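Local coordinates for particle-associated glycoside hydrolase (Acinetobacter phage Fri1, PDB 6C72), which degrades the capsular polysaccharide of Acinetobacter baumannii as the phage tailspike depolymerase, probably by hydrolysing glycosidic bonds during entry into the host cell, at residues 240-245 against 271-276; 304-309 against 335-340; 418-423 against 461-466; 530-535 against 558-563. All blocks are in the same frame, centred on the assembly; numbering follows the deposited sequence.

After a small N-terminal mixed sheet, the chain winds through parallel strands that form a beta-helix. Contact 1 closes a loop of 25 residues and joins two successive rungs, with strands 244-247 and 272-275. Contact 2 closes the next loop and ties the turn after strand 300-302 to the chain after strand 333-336. The two touch, Val-275 CG1 lying 3.2 Å from Asn-305 ND2. Contact 3 comes later, its centre about 27 Å from that of contact 2, and fastens a corner before strand 422-429 to the linker 461-466. Contact 4 lies in the C-terminal domain and joins its two sheets. All four follow in series; none nests or crosses.

Contact 1 of 4, residues 240-245 against 271-276; sequences RLEGLY and TAALVY
The Tyr-245 ring is approached obliquely by Val-275 CG2 and Ala-273 CB. Val-275 CG2 sits 3.5 Å from Tyr-245 CE1. Ala-273 CB is 4.0 Å from Tyr-245 CD1, nearer the root of the ring than Val-275 CG2. The tyrosine CG is anti to its own backbone nitrogen (chi1 -178°), which sends the ring along this side of the strand. Outside the pair, the ring also meets that of Phe-220. Glu-242 joins the same group through its aliphatic part: its CG is 3.8 Å from Ala-273 CB. The chain bends at chi2 (88°), and the carboxylate turns to Arg-269 and Asn-270. On the other face of the sheet Leu-244 CB packs on Ala-272 CB at 4.0 Å. The backbones run parallel, as between successive rungs of a beta-helix. Ala-273 N donates to Leu-244 O at 2.9 Å. At the corner before the strand, Gly-243 N makes a weak bond to Thr-271 O. Two CA-H...O contacts add to the pairing, one from Ala-272 CA and one from Tyr-245 CA. The chemistry is therefore mainly apolar, with one sound backbone bond and one weak one, and the Glu-242 charge is probably balanced in part by its salt bridge to Arg-269.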
loop_
_atom_site.group_PDB
_atom_site.type_symbol
_atom_site.label_atom_id
_atom_site.label_comp_id
_atom_site.label_asym_id
_atom_site.label_seq_id
_atom_site.Cartn_x
_atom_site.Cartn_y
_atom_site.Cartn_z
ATOM N N ARG A 240 8.938 10.150 31.979
ATOM C CA ARG A 240 10.355 10.006 32.283
ATOM C C ARG A 240 11.063 9.147 31.244
ATOM O O ARG A 240 12.248 9.357 30.969
ATOM C CB ARG A 240 10.511 9.417 33.687
ATOM C CG ARG A 240 11.948 9.224 34.166
ATOM C CD ARG A 240 12.009 8.744 35.613
ATOM N NE ARG A 240 11.075 7.648 35.892
ATOM C CZ ARG A 240 11.354 6.350 35.743
ATOM N NH1 ARG A 240 12.548 5.958 35.308
ATOM N NH2 ARG A 240 10.434 5.436 36.032
ATOM N N LEU A 241 10.365 8.176 30.664
ATOM C CA LEU A 241 10.955 7.346 29.620
ATOM C C LEU A 241 10.255 7.628 28.295
ATOM O O LEU A 241 10.766 8.396 27.477
ATOM C CB LEU A 241 10.869 5.860 29.990
ATOM C CG LEU A 241 11.592 5.514 31.293
ATOM C CD1 LEU A 241 11.446 4.044 31.626
ATOM C CD2 LEU A 241 13.064 5.888 31.229
ATOM N N GLU A 242 9.067 7.054 28.095
ATOM C CA GLU A 242 8.331 7.210 26.848
ATOM C C GLU A 242 6.850 7.428 27.127
ATOM O O GLU A 242 6.289 6.882 28.080
ATOM C CB GLU A 242 8.485 5.986 25.928
ATOM C CG GLU A 242 9.809 5.912 25.190
ATOM C CD GLU A 242 10.874 5.186 25.993
ATOM O OE1 GLU A 242 10.514 4.345 26.851
ATOM O OE2 GLU A 242 12.073 5.458 25.764
ATOM N N GLY A 243 6.213 8.207 26.257
ATOM C CA GLY A 243 4.764 8.270 26.293
ATOM C C GLY A 243 4.118 6.953 25.899
ATOM O O GLY A 243 3.087 6.568 26.453
ATOM N N LEU A 244 4.726 6.241 24.950
ATOM C CA LEU A 244 4.257 4.949 24.468
ATOM C C LEU A 244 5.447 4.004 24.381
ATOM O O LEU A 244 6.505 4.385 23.871
ATOM C CB LEU A 244 3.588 5.090 23.093
ATOM C CG LEU A 244 3.285 3.813 22.300
ATOM C CD1 LEU A 244 2.236 2.937 22.971
ATOM C CD2 LEU A 244 2.898 4.144 20.855
ATOM N N TYR A 245 5.276 2.785 24.886
ATOM C CA TYR A 245 6.336 1.785 24.934
ATOM C C TYR A 245 5.709 0.422 24.674
ATOM O O TYR A 245 4.801 0.006 25.401
ATOM C CB TYR A 245 7.045 1.822 26.286
ATOM C CG TYR A 245 8.208 0.867 26.461
ATOM C CD1 TYR A 245 9.500 1.257 26.152
ATOM C CD2 TYR A 245 8.015 -0.408 26.982
ATOM C CE1 TYR A 245 10.572 0.408 26.331
ATOM C CE2 TYR A 245 9.082 -1.276 27.167
ATOM C CZ TYR A 245 10.362 -0.859 26.837
ATOM O OH TYR A 245 11.431 -1.713 27.024
ATOM N N THR A 271 9.962 10.037 22.689
ATOM C CA THR A 271 8.523 10.271 22.695
ATOM C C THR A 271 7.772 8.951 22.681
ATOM O O THR A 271 6.689 8.840 23.262
ATOM C CB THR A 271 8.080 11.131 21.509
ATOM O OG1 THR A 271 8.295 10.420 20.284
ATOM C CG2 THR A 271 8.798 12.478 21.482
ATOM N N ALA A 272 8.316 7.951 21.997
ATOM C CA ALA A 272 7.690 6.643 21.887
ATOM C C ALA A 272 8.753 5.627 21.483
ATOM O O ALA A 272 9.733 5.976 20.819
ATOM C CB ALA A 272 6.548 6.651 20.864
ATOM N N ALA A 273 8.543 4.367 21.867
ATOM C CA ALA A 273 9.510 3.330 21.540
ATOM C C ALA A 273 8.787 2.040 21.195
ATOM O O ALA A 273 7.836 1.650 21.881
ATOM C CB ALA A 273 10.497 3.086 22.689
ATOM N N LEU A 274 9.229 1.406 20.113
ATOM C CA LEU A 274 8.822 0.057 19.751
ATOM C C LEU A 274 10.006 -0.848 20.038
ATOM O O LEU A 274 11.085 -0.656 19.465
ATOM C CB LEU A 274 8.415 -0.038 18.279
ATOM C CG LEU A 274 7.387 0.971 17.757
ATOM C CD1 LEU A 274 6.897 0.545 16.383
ATOM C CD2 LEU A 274 6.226 1.092 18.719
ATOM N N VAL A 275 9.803 -1.844 20.900
ATOM C CA VAL A 275 10.883 -2.683 21.395
ATOM C C VAL A 275 10.704 -4.146 21.002
ATOM O O VAL A 275 11.676 -4.817 20.638
ATOM C CB VAL A 275 11.007 -2.542 22.925
ATOM C CG1 VAL A 275 12.091 -3.431 23.469
ATOM C CG2 VAL A 275 11.254 -1.081 23.288
ATOM N N TYR A 276 9.468 -4.652 21.024
ATOM C CA TYR A 276 9.216 -6.058 20.704
ATOM C C TYR A 276 7.746 -6.153 20.291
ATOM O O TYR A 276 6.867 -6.210 21.155
ATOM C CB TYR A 276 9.535 -6.944 21.899
ATOM C CG TYR A 276 9.489 -8.458 21.704
ATOM C CD1 TYR A 276 9.150 -9.040 20.487
ATOM C CD2 TYR A 276 9.778 -9.301 22.776
ATOM C CE1 TYR A 276 9.105 -10.415 20.348
ATOM C CE2 TYR A 276 9.732 -10.672 22.656
ATOM C CZ TYR A 276 9.398 -11.233 21.449
ATOM O OH TYR A 276 9.370 -12.614 21.349
#

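Contact 2 of 4, residues 304-309 against 335-340; sequences PNPATT and LVKEQN
Lys-337 and Gln-339 reach from one rung of the beta-helix to Pro-304 and the type II beta turn that follows it, Asn-305 to Thr-308, in the rung before. Lys-337 NZ gives a hydrogen bond to Pro-304 O at 2.8 Å. Gln-339 NE2 gives one to Asn-305 O at 3.0 Å, nearly straight at 162°. The acceptor lies in the amide plane of Gln-339, but NE2 stands above the plane of the Asn-305 carbonyl. The Pro-304 ring fits against both side chains: its CB is 3.7 Å from Gln-339 CD, and its CD is 4.0 Å from Lys-337 CB. Both chains are fully stretched from chi1 outward (177° in Lys-337, 171° in Gln-339). They pass the proline ring in the opposite direction to it, which carries their polar ends to the carbonyls of Pro-304 and Asn-305. In the next shell, Lys-337 NZ also donates to Gln-339 OE1 at 3.1 Å, which helps to set which way the amide is turned. Further out, Asp-310 OD2 accepts from Asn-305 ND2, and Asp-310 O takes a weak bond from Gln-339 NE2. Asn-305 O is gripped twice, as Thr-308 OG1 donates to it at 2.9 Å from the carbonyl face opposite to Gln-339 NE2.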
loop_
_atom_site.group_PDB
_atom_site.type_symbol
_atom_site.label_atom_id
_atom_site.label_comp_id
_atom_site.label_asym_id
_atom_site.label_seq_id
_atom_site.Cartn_x
_atom_site.Cartn_y
_atom_site.Cartn_z
ATOM N N PRO A 304 14.896 -2.847 19.588
ATOM C CA PRO A 304 14.968 -4.089 20.375
ATOM C C PRO A 304 16.191 -4.086 21.281
ATOM O O PRO A 304 17.275 -3.635 20.893
ATOM C CB PRO A 304 15.072 -5.180 19.302
ATOM C CG PRO A 304 14.405 -4.583 18.099
ATOM C CD PRO A 304 14.717 -3.101 18.146
ATOM N N ASN A 305 16.013 -4.592 22.500
ATOM C CA ASN A 305 17.118 -4.615 23.440
ATOM C C ASN A 305 18.193 -5.591 22.966
ATOM O O ASN A 305 17.871 -6.706 22.539
ATOM C CB ASN A 305 16.626 -5.010 24.827
ATOM C CG ASN A 305 15.799 -3.923 25.482
ATOM O OD1 ASN A 305 16.338 -2.933 25.983
ATOM N ND2 ASN A 305 14.484 -4.099 25.486
ATOM N N PRO A 306 19.471 -5.209 23.035
ATOM C CA PRO A 306 20.538 -6.131 22.624
ATOM C C PRO A 306 20.486 -7.399 23.451
ATOM O O PRO A 306 20.064 -7.388 24.608
ATOM C CB PRO A 306 21.828 -5.349 22.904
ATOM C CG PRO A 306 21.399 -3.910 22.971
ATOM C CD PRO A 306 19.997 -3.916 23.505
ATOM N N ALA A 307 20.872 -8.506 22.818
ATOM C CA ALA A 307 21.021 -9.795 23.490
ATOM C C ALA A 307 19.718 -10.259 24.141
ATOM O O ALA A 307 19.741 -10.907 25.189
ATOM C CB ALA A 307 22.157 -9.754 24.517
ATOM N N THR A 308 18.576 -9.935 23.530
ATOM C CA THR A 308 17.287 -10.491 23.918
ATOM C C THR A 308 16.591 -11.013 22.674
ATOM O O THR A 308 17.089 -10.881 21.552
ATOM C CB THR A 308 16.373 -9.465 24.606
ATOM O OG1 THR A 308 15.891 -8.536 23.630
ATOM C CG2 THR A 308 17.111 -8.724 25.696
ATOM N N THR A 309 15.418 -11.592 22.882
ATOM C CA THR A 309 14.552 -12.019 21.796
ATOM C C THR A 309 13.701 -10.889 21.247
ATOM O O THR A 309 12.814 -11.160 20.430
ATOM C CB THR A 309 13.633 -13.144 22.258
ATOM O OG1 THR A 309 12.908 -12.698 23.418
ATOM C CG2 THR A 309 14.434 -14.423 22.551
ATOM N N LEU A 335 14.944 6.236 14.915
ATOM C CA LEU A 335 15.836 5.097 14.768
ATOM C C LEU A 335 15.063 3.874 14.300
ATOM O O LEU A 335 13.964 3.596 14.785
ATOM C CB LEU A 335 16.532 4.757 16.090
ATOM C CG LEU A 335 17.416 5.781 16.793
ATOM C CD1 LEU A 335 16.554 6.718 17.626
ATOM C CD2 LEU A 335 18.478 5.102 17.655
ATOM N N VAL A 336 15.651 3.139 13.365
ATOM C CA VAL A 336 15.148 1.836 12.960
ATOM C C VAL A 336 16.249 0.815 13.231
ATOM O O VAL A 336 17.339 0.902 12.655
ATOM C CB VAL A 336 14.724 1.817 11.485
ATOM C CG1 VAL A 336 14.321 0.388 11.078
ATOM C CG2 VAL A 336 13.592 2.789 11.255
ATOM N N LYS A 337 15.978 -0.135 14.116
ATOM C CA LYS A 337 16.943 -1.185 14.429
ATOM C C LYS A 337 16.327 -2.536 14.098
ATOM O O LYS A 337 15.445 -3.016 14.817
ATOM C CB LYS A 337 17.373 -1.133 15.893
ATOM C CG LYS A 337 18.317 -2.257 16.253
ATOM C CD LYS A 337 18.660 -2.249 17.726
ATOM C CE LYS A 337 19.568 -3.415 18.063
ATOM N NZ LYS A 337 19.736 -3.580 19.539
ATOM N N GLU A 338 16.803 -3.147 13.021
ATOM C CA GLU A 338 16.429 -4.515 12.706
ATOM C C GLU A 338 17.196 -5.449 13.630
ATOM O O GLU A 338 18.412 -5.308 13.791
ATOM C CB GLU A 338 16.725 -4.823 11.231
ATOM C CG GLU A 338 16.220 -6.184 10.742
ATOM C CD GLU A 338 17.132 -7.317 11.158
ATOM O OE1 GLU A 338 18.365 -7.094 11.158
ATOM O OE2 GLU A 338 16.627 -8.407 11.532
ATOM N N GLN A 339 16.487 -6.386 14.258
ATOM C CA GLN A 339 17.141 -7.385 15.104
ATOM C C GLN A 339 16.311 -8.656 15.117
ATOM O O GLN A 339 15.175 -8.639 15.605
ATOM C CB GLN A 339 17.320 -6.877 16.533
ATOM C CG GLN A 339 17.806 -7.952 17.515
ATOM C CD GLN A 339 17.957 -7.409 18.935
ATOM O OE1 GLN A 339 18.743 -6.490 19.183
ATOM N NE2 GLN A 339 17.196 -7.972 19.867
ATOM N N ASN A 340 16.878 -9.750 14.597
ATOM C CA ASN A 340 16.259 -11.070 14.691
ATOM C C ASN A 340 14.856 -11.097 14.083
ATOM O O ASN A 340 13.980 -11.831 14.552
ATOM C CB ASN A 340 16.224 -11.569 16.149
ATOM C CG ASN A 340 17.629 -11.696 16.779
ATOM O OD1 ASN A 340 18.608 -12.018 16.103
ATOM N ND2 ASN A 340 17.715 -11.478 18.077
#

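Contact 3 of 4, residues 418-423 against 461-466; sequences TGDFLI and RRTITQ
Asp-420 and Thr-463 pin a type I beta turn, Thr-418 to Phe-421, to the segment that leads out of the beta-helix. This is the tight part. Thr-463 N points straight at Asp-420 OD1, 2.9 Å away with an angle of 179°. Thr-463 OG1 donates to Asp-420 OD2, also at 2.9 Å. Both oxygens are met on their syn sides and close to the carboxylate plane, so the two bonds hold the group against rotation. The threonine has OG1 beside its own backbone nitrogen (chi1 -60°), which lets both donors face one carboxylate. Gly-419 also packs tightly: its CA lies 3.2 Å from Arg-461 O in a CA-H...O contact, and Arg-462 CG rests 3.4 Å from Gly-419 O. Within the turn, Thr-418 OG1 accepts from Asp-420 N, an ST turn. The outer ends of the arginines are looser. The guanidinium group of Arg-462 turns to Asp-460, and that of Arg-461 to Ala-442 O and Ala-439 O. Val-446 of a neighbouring subunit packs on Asp-420 and Thr-463, which places the pair at the trimer interface. On the hydrated side one water donates to Asp-420 OD1 at 2.9 Å and accepts from Ile-464 N at 3.2 Å.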
loop_
_atom_site.group_PDB
_atom_site.type_symbol
_atom_site.label_atom_id
_atom_site.label_comp_id
_atom_site.label_asym_id
_atom_site.label_seq_id
_atom_site.Cartn_x
_atom_site.Cartn_y
_atom_site.Cartn_z
ATOM N N THR A 418 23.881 0.665 -0.860
ATOM C CA THR A 418 24.324 -0.096 -2.021
ATOM C C THR A 418 23.508 0.346 -3.226
ATOM O O THR A 418 22.620 1.203 -3.127
ATOM C CB THR A 418 24.200 -1.604 -1.789
ATOM O OG1 THR A 418 22.863 -2.023 -2.060
ATOM C CG2 THR A 418 24.553 -1.962 -0.361
ATOM N N GLY A 419 23.824 -0.241 -4.376
ATOM C CA GLY A 419 23.111 0.067 -5.601
ATOM C C GLY A 419 21.664 -0.354 -5.601
ATOM O O GLY A 419 20.907 0.095 -6.471
ATOM N N ASP A 420 21.258 -1.195 -4.651
ATOM C CA ASP A 420 19.864 -1.582 -4.530
ATOM C C ASP A 420 19.063 -0.592 -3.688
ATOM O O ASP A 420 17.910 -0.867 -3.362
ATOM C CB ASP A 420 19.768 -3.004 -3.974
ATOM C CG ASP A 420 20.387 -4.023 -4.912
ATOM O OD1 ASP A 420 20.117 -3.947 -6.137
ATOM O OD2 ASP A 420 21.176 -4.881 -4.448
ATOM N N PHE A 421 19.658 0.545 -3.338
ATOM C CA PHE A 421 18.960 1.683 -2.738
ATOM C C PHE A 421 18.655 2.686 -3.855
ATOM O O PHE A 421 19.570 3.312 -4.403
ATOM C CB PHE A 421 19.821 2.305 -1.636
ATOM C CG PHE A 421 19.120 3.358 -0.812
ATOM C CD1 PHE A 421 18.153 3.008 0.121
ATOM C CD2 PHE A 421 19.452 4.694 -0.942
ATOM C CE1 PHE A 421 17.512 3.980 0.893
ATOM C CE2 PHE A 421 18.814 5.666 -0.169
ATOM C CZ PHE A 421 17.841 5.302 0.752
ATOM N N LEU A 422 17.377 2.822 -4.206
ATOM C CA LEU A 422 16.953 3.621 -5.349
ATOM C C LEU A 422 16.492 5.004 -4.901
ATOM O O LEU A 422 15.610 5.126 -4.044
ATOM C CB LEU A 422 15.831 2.917 -6.117
ATOM C CG LEU A 422 15.238 3.686 -7.308
ATOM C CD1 LEU A 422 16.323 4.030 -8.329
ATOM C CD2 LEU A 422 14.139 2.884 -7.971
ATOM N N ILE A 423 17.069 6.033 -5.515
ATOM C CA ILE A 423 16.772 7.433 -5.232
ATOM C C ILE A 423 16.144 8.025 -6.492
ATOM O O ILE A 423 16.829 8.216 -7.508
ATOM C CB ILE A 423 18.034 8.196 -4.812
ATOM C CG1 ILE A 423 18.597 7.577 -3.524
ATOM C CG2 ILE A 423 17.759 9.703 -4.685
ATOM C CD1 ILE A 423 19.862 8.209 -3.039
ATOM N N ARG A 461 22.748 1.196 -10.667
ATOM C CA ARG A 461 23.705 0.364 -9.943
ATOM C C ARG A 461 23.010 -0.830 -9.287
ATOM O O ARG A 461 23.555 -1.443 -8.355
ATOM C CB ARG A 461 24.461 1.206 -8.904
ATOM C CG ARG A 461 25.129 2.467 -9.497
ATOM C CD ARG A 461 26.051 3.171 -8.515
ATOM N NE ARG A 461 26.825 4.245 -9.138
ATOM C CZ ARG A 461 26.699 5.539 -8.832
ATOM N NH1 ARG A 461 25.828 5.924 -7.909
ATOM N NH2 ARG A 461 27.446 6.455 -9.443
ATOM N N ARG A 462 21.807 -1.162 -9.740
ATOM C CA ARG A 462 21.060 -2.243 -9.123
ATOM C C ARG A 462 21.645 -3.598 -9.510
ATOM O O ARG A 462 22.167 -3.792 -10.612
ATOM C CB ARG A 462 19.588 -2.170 -9.528
ATOM C CG ARG A 462 18.834 -0.962 -8.961
ATOM C CD ARG A 462 17.483 -0.814 -9.660
ATOM N NE ARG A 462 17.701 -0.578 -11.084
ATOM C CZ ARG A 462 16.837 -0.907 -12.039
ATOM N NH1 ARG A 462 15.685 -1.497 -11.721
ATOM N NH2 ARG A 462 17.140 -0.658 -13.312
ATOM N N THR A 463 21.514 -4.554 -8.591
ATOM C CA THR A 463 22.057 -5.888 -8.817
ATOM C C THR A 463 21.315 -6.613 -9.937
ATOM O O THR A 463 21.928 -7.348 -10.715
ATOM C CB THR A 463 22.007 -6.694 -7.514
ATOM O OG1 THR A 463 22.786 -6.033 -6.509
ATOM C CG2 THR A 463 22.561 -8.087 -7.720
ATOM N N ILE A 464 19.999 -6.419 -10.035
ATOM C CA ILE A 464 19.205 -7.149 -11.017
ATOM C C ILE A 464 19.697 -6.863 -12.433
ATOM O O ILE A 464 19.583 -7.710 -13.323
ATOM C CB ILE A 464 17.710 -6.804 -10.849
ATOM C CG1 ILE A 464 16.848 -7.650 -11.772
ATOM C CG2 ILE A 464 17.431 -5.335 -11.129
ATOM C CD1 ILE A 464 16.842 -9.078 -11.392
ATOM N N THR A 465 20.261 -5.681 -12.666
ATOM C CA THR A 465 20.730 -5.273 -13.977
ATOM C C THR A 465 22.243 -5.323 -14.110
ATOM O O THR A 465 22.785 -4.818 -15.102
ATOM C CB THR A 465 20.249 -3.851 -14.267
ATOM O OG1 THR A 465 20.610 -3.016 -13.160
ATOM C CG2 THR A 465 18.742 -3.809 -14.484
ATOM N N GLN A 466 22.949 -5.902 -13.147
ATOM C CA GLN A 466 24.404 -5.825 -13.215
ATOM C C GLN A 466 24.956 -6.544 -14.445
ATOM O O GLN A 466 26.000 -6.143 -14.971
ATOM C CB GLN A 466 25.023 -6.383 -11.929
ATOM C CG GLN A 466 24.882 -7.872 -11.781
ATOM C CD GLN A 466 25.257 -8.351 -10.386
ATOM O OE1 GLN A 466 25.722 -7.566 -9.546
ATOM N NE2 GLN A 466 25.048 -9.642 -10.127
HETATM O O HOH W 1 18.213 -5.596 -7.537
#

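Contact 4 of 4, residues 530-535 against 558-563; sequences VELFVN and YSWSGR
Two sheets of the C-terminal domain face each other here, strand 530-535 from one and strand 558-561 from the other. Leu-532 CD2 sits over the face of the Tyr-558 ring, 3.7 Å from its centroid and 11° off the ring normal, a CH-pi contact. Leu-532 CD1 points to the base of the same side chain, 3.9 Å from Tyr-558 CB. The tyrosine CG lies between its backbone nitrogen and carbonyl carbon (chi1 49°), and this turns one ring face to Leu-532. Val-530 CG1 comes obliquely to Tyr-558 CE2 at 3.9 Å. The strands run nearly parallel, 10° apart, with axes 10.3 Å from each other. That is the spacing of a beta-sandwich: no hydrogen bond joins the segments, and side chains alone fill the gap. Trp-560 continues the layer. Val-534 CG2 packs obliquely on the indole, 3.4 Å from Trp-560 CH2, and Leu-532 CD1 comes within 4.0 Å of Trp-560 NE1. Leu-565 of strand 564-569 touches Leu-532, Tyr-558 and Trp-560. Tyr-558 OH is hydrogen-bonded to Glu-547 OE2, and the Tyr-558 side chain also lies close to His-545, which is known to bind zinc. On the other side of strand 530-535, Phe-533 meets Tyr-529 of a neighbouring subunit edge-to-face.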
loop_
_atom_site.group_PDB
_atom_site.type_symbol
_atom_site.label_atom_id
_atom_site.label_comp_id
_atom_site.label_asym_id
_atom_site.label_seq_id
_atom_site.Cartn_x
_atom_site.Cartn_y
_atom_site.Cartn_z
ATOM N N VAL A 530 49.093 -11.791 -33.643
ATOM C CA VAL A 530 48.941 -12.648 -34.808
ATOM C C VAL A 530 47.465 -12.712 -35.154
ATOM O O VAL A 530 46.627 -12.916 -34.267
ATOM C CB VAL A 530 49.507 -14.054 -34.534
ATOM C CG1 VAL A 530 49.177 -15.012 -35.667
ATOM C CG2 VAL A 530 51.001 -13.968 -34.301
ATOM N N GLU A 531 47.142 -12.508 -36.426
ATOM C CA GLU A 531 45.779 -12.639 -36.913
ATOM C C GLU A 531 45.686 -13.869 -37.807
ATOM O O GLU A 531 46.466 -14.021 -38.751
ATOM C CB GLU A 531 45.337 -11.375 -37.654
ATOM C CG GLU A 531 45.182 -10.165 -36.735
ATOM C CD GLU A 531 44.891 -8.865 -37.476
ATOM O OE1 GLU A 531 45.235 -8.750 -38.676
ATOM O OE2 GLU A 531 44.287 -7.956 -36.863
ATOM N N LEU A 532 44.756 -14.760 -37.483
ATOM C CA LEU A 532 44.466 -15.932 -38.292
ATOM C C LEU A 532 43.054 -15.801 -38.847
ATOM O O LEU A 532 42.138 -15.359 -38.141
ATOM C CB LEU A 532 44.595 -17.225 -37.469
ATOM C CG LEU A 532 45.915 -17.505 -36.738
ATOM C CD1 LEU A 532 45.889 -18.866 -36.100
ATOM C CD2 LEU A 532 47.127 -17.386 -37.669
ATOM N N PHE A 533 42.875 -16.216 -40.103
ATOM C CA PHE A 533 41.631 -16.026 -40.842
ATOM C C PHE A 533 41.158 -17.359 -41.402
ATOM O O PHE A 533 41.973 -18.200 -41.793
ATOM C CB PHE A 533 41.819 -15.023 -41.992
ATOM C CG PHE A 533 42.348 -13.691 -41.548
ATOM C CD1 PHE A 533 43.700 -13.508 -41.306
ATOM C CD2 PHE A 533 41.484 -12.619 -41.360
ATOM C CE1 PHE A 533 44.175 -12.278 -40.890
ATOM C CE2 PHE A 533 41.954 -11.383 -40.949
ATOM C CZ PHE A 533 43.292 -11.207 -40.713
ATOM N N VAL A 534 39.847 -17.577 -41.385
ATOM C CA VAL A 534 39.242 -18.796 -41.910
ATOM C C VAL A 534 37.945 -18.434 -42.621
ATOM O O VAL A 534 37.172 -17.606 -42.131
ATOM C CB VAL A 534 38.941 -19.817 -40.793
ATOM C CG1 VAL A 534 38.606 -21.166 -41.391
ATOM C CG2 VAL A 534 40.097 -19.939 -39.858
ATOM N N ASN A 535 37.678 -19.084 -43.747
ATOM C CA ASN A 535 36.356 -19.028 -44.356
ATOM C C ASN A 535 35.970 -20.436 -44.782
ATOM O O ASN A 535 36.790 -21.169 -45.347
ATOM C CB ASN A 535 36.319 -18.067 -45.549
ATOM C CG ASN A 535 34.907 -17.583 -45.876
ATOM O OD1 ASN A 535 34.636 -17.117 -46.986
ATOM N ND2 ASN A 535 34.007 -17.689 -44.907
ATOM N N TYR A 558 51.219 -21.738 -34.405
ATOM C CA TYR A 558 49.845 -22.116 -34.685
ATOM C C TYR A 558 49.826 -23.152 -35.793
ATOM O O TYR A 558 50.718 -23.192 -36.638
ATOM C CB TYR A 558 48.997 -20.898 -35.071
ATOM C CG TYR A 558 49.641 -20.047 -36.128
ATOM C CD1 TYR A 558 49.435 -20.309 -37.475
ATOM C CD2 TYR A 558 50.465 -18.983 -35.782
ATOM C CE1 TYR A 558 50.020 -19.543 -38.442
ATOM C CE2 TYR A 558 51.054 -18.208 -36.750
ATOM C CZ TYR A 558 50.832 -18.504 -38.075
ATOM O OH TYR A 558 51.418 -17.749 -39.047
ATOM N N SER A 559 48.797 -23.991 -35.778
ATOM C CA SER A 559 48.656 -25.057 -36.756
ATOM C C SER A 559 47.184 -25.394 -36.902
ATOM O O SER A 559 46.458 -25.482 -35.910
ATOM C CB SER A 559 49.438 -26.303 -36.350
ATOM O OG SER A 559 49.092 -27.407 -37.167
ATOM N N TRP A 560 46.756 -25.562 -38.145
ATOM C CA TRP A 560 45.392 -25.927 -38.486
ATOM C C TRP A 560 45.358 -27.389 -38.906
ATOM O O TRP A 560 46.230 -27.860 -39.651
ATOM C CB TRP A 560 44.840 -25.055 -39.625
ATOM C CG TRP A 560 44.520 -23.648 -39.223
ATOM C CD1 TRP A 560 45.289 -22.536 -39.431
ATOM C CD2 TRP A 560 43.339 -23.200 -38.547
ATOM N NE1 TRP A 560 44.664 -21.426 -38.913
ATOM C CE2 TRP A 560 43.465 -21.805 -38.368
ATOM C CE3 TRP A 560 42.185 -23.842 -38.075
ATOM C CZ2 TRP A 560 42.486 -21.044 -37.733
ATOM C CZ3 TRP A 560 41.208 -23.076 -37.444
ATOM C CH2 TRP A 560 41.370 -21.698 -37.272
ATOM N N SER A 561 44.352 -28.102 -38.416
ATOM C CA SER A 561 44.008 -29.436 -38.897
ATOM C C SER A 561 42.531 -29.358 -39.261
ATOM O O SER A 561 41.667 -29.461 -38.385
ATOM C CB SER A 561 44.280 -30.492 -37.842
ATOM O OG SER A 561 43.831 -31.758 -38.282
ATOM N N GLY A 562 42.245 -29.154 -40.538
ATOM C CA GLY A 562 40.884 -28.829 -40.921
ATOM C C GLY A 562 40.481 -27.513 -40.273
ATOM O O GLY A 562 41.150 -26.485 -40.418
ATOM N N ARG A 563 39.406 -27.547 -39.492
ATOM C CA ARG A 563 38.868 -26.369 -38.829
ATOM C C ARG A 563 39.284 -26.271 -37.364
ATOM O O ARG A 563 38.779 -25.403 -36.642
ATOM C CB ARG A 563 37.346 -26.360 -38.956
ATOM C CG ARG A 563 36.876 -25.809 -40.287
ATOM C CD ARG A 563 35.541 -26.401 -40.719
ATOM N NE ARG A 563 34.623 -26.490 -39.596
ATOM C CZ ARG A 563 34.058 -27.610 -39.164
ATOM N NH1 ARG A 563 34.287 -28.770 -39.773
ATOM N NH2 ARG A 563 33.256 -27.552 -38.114
#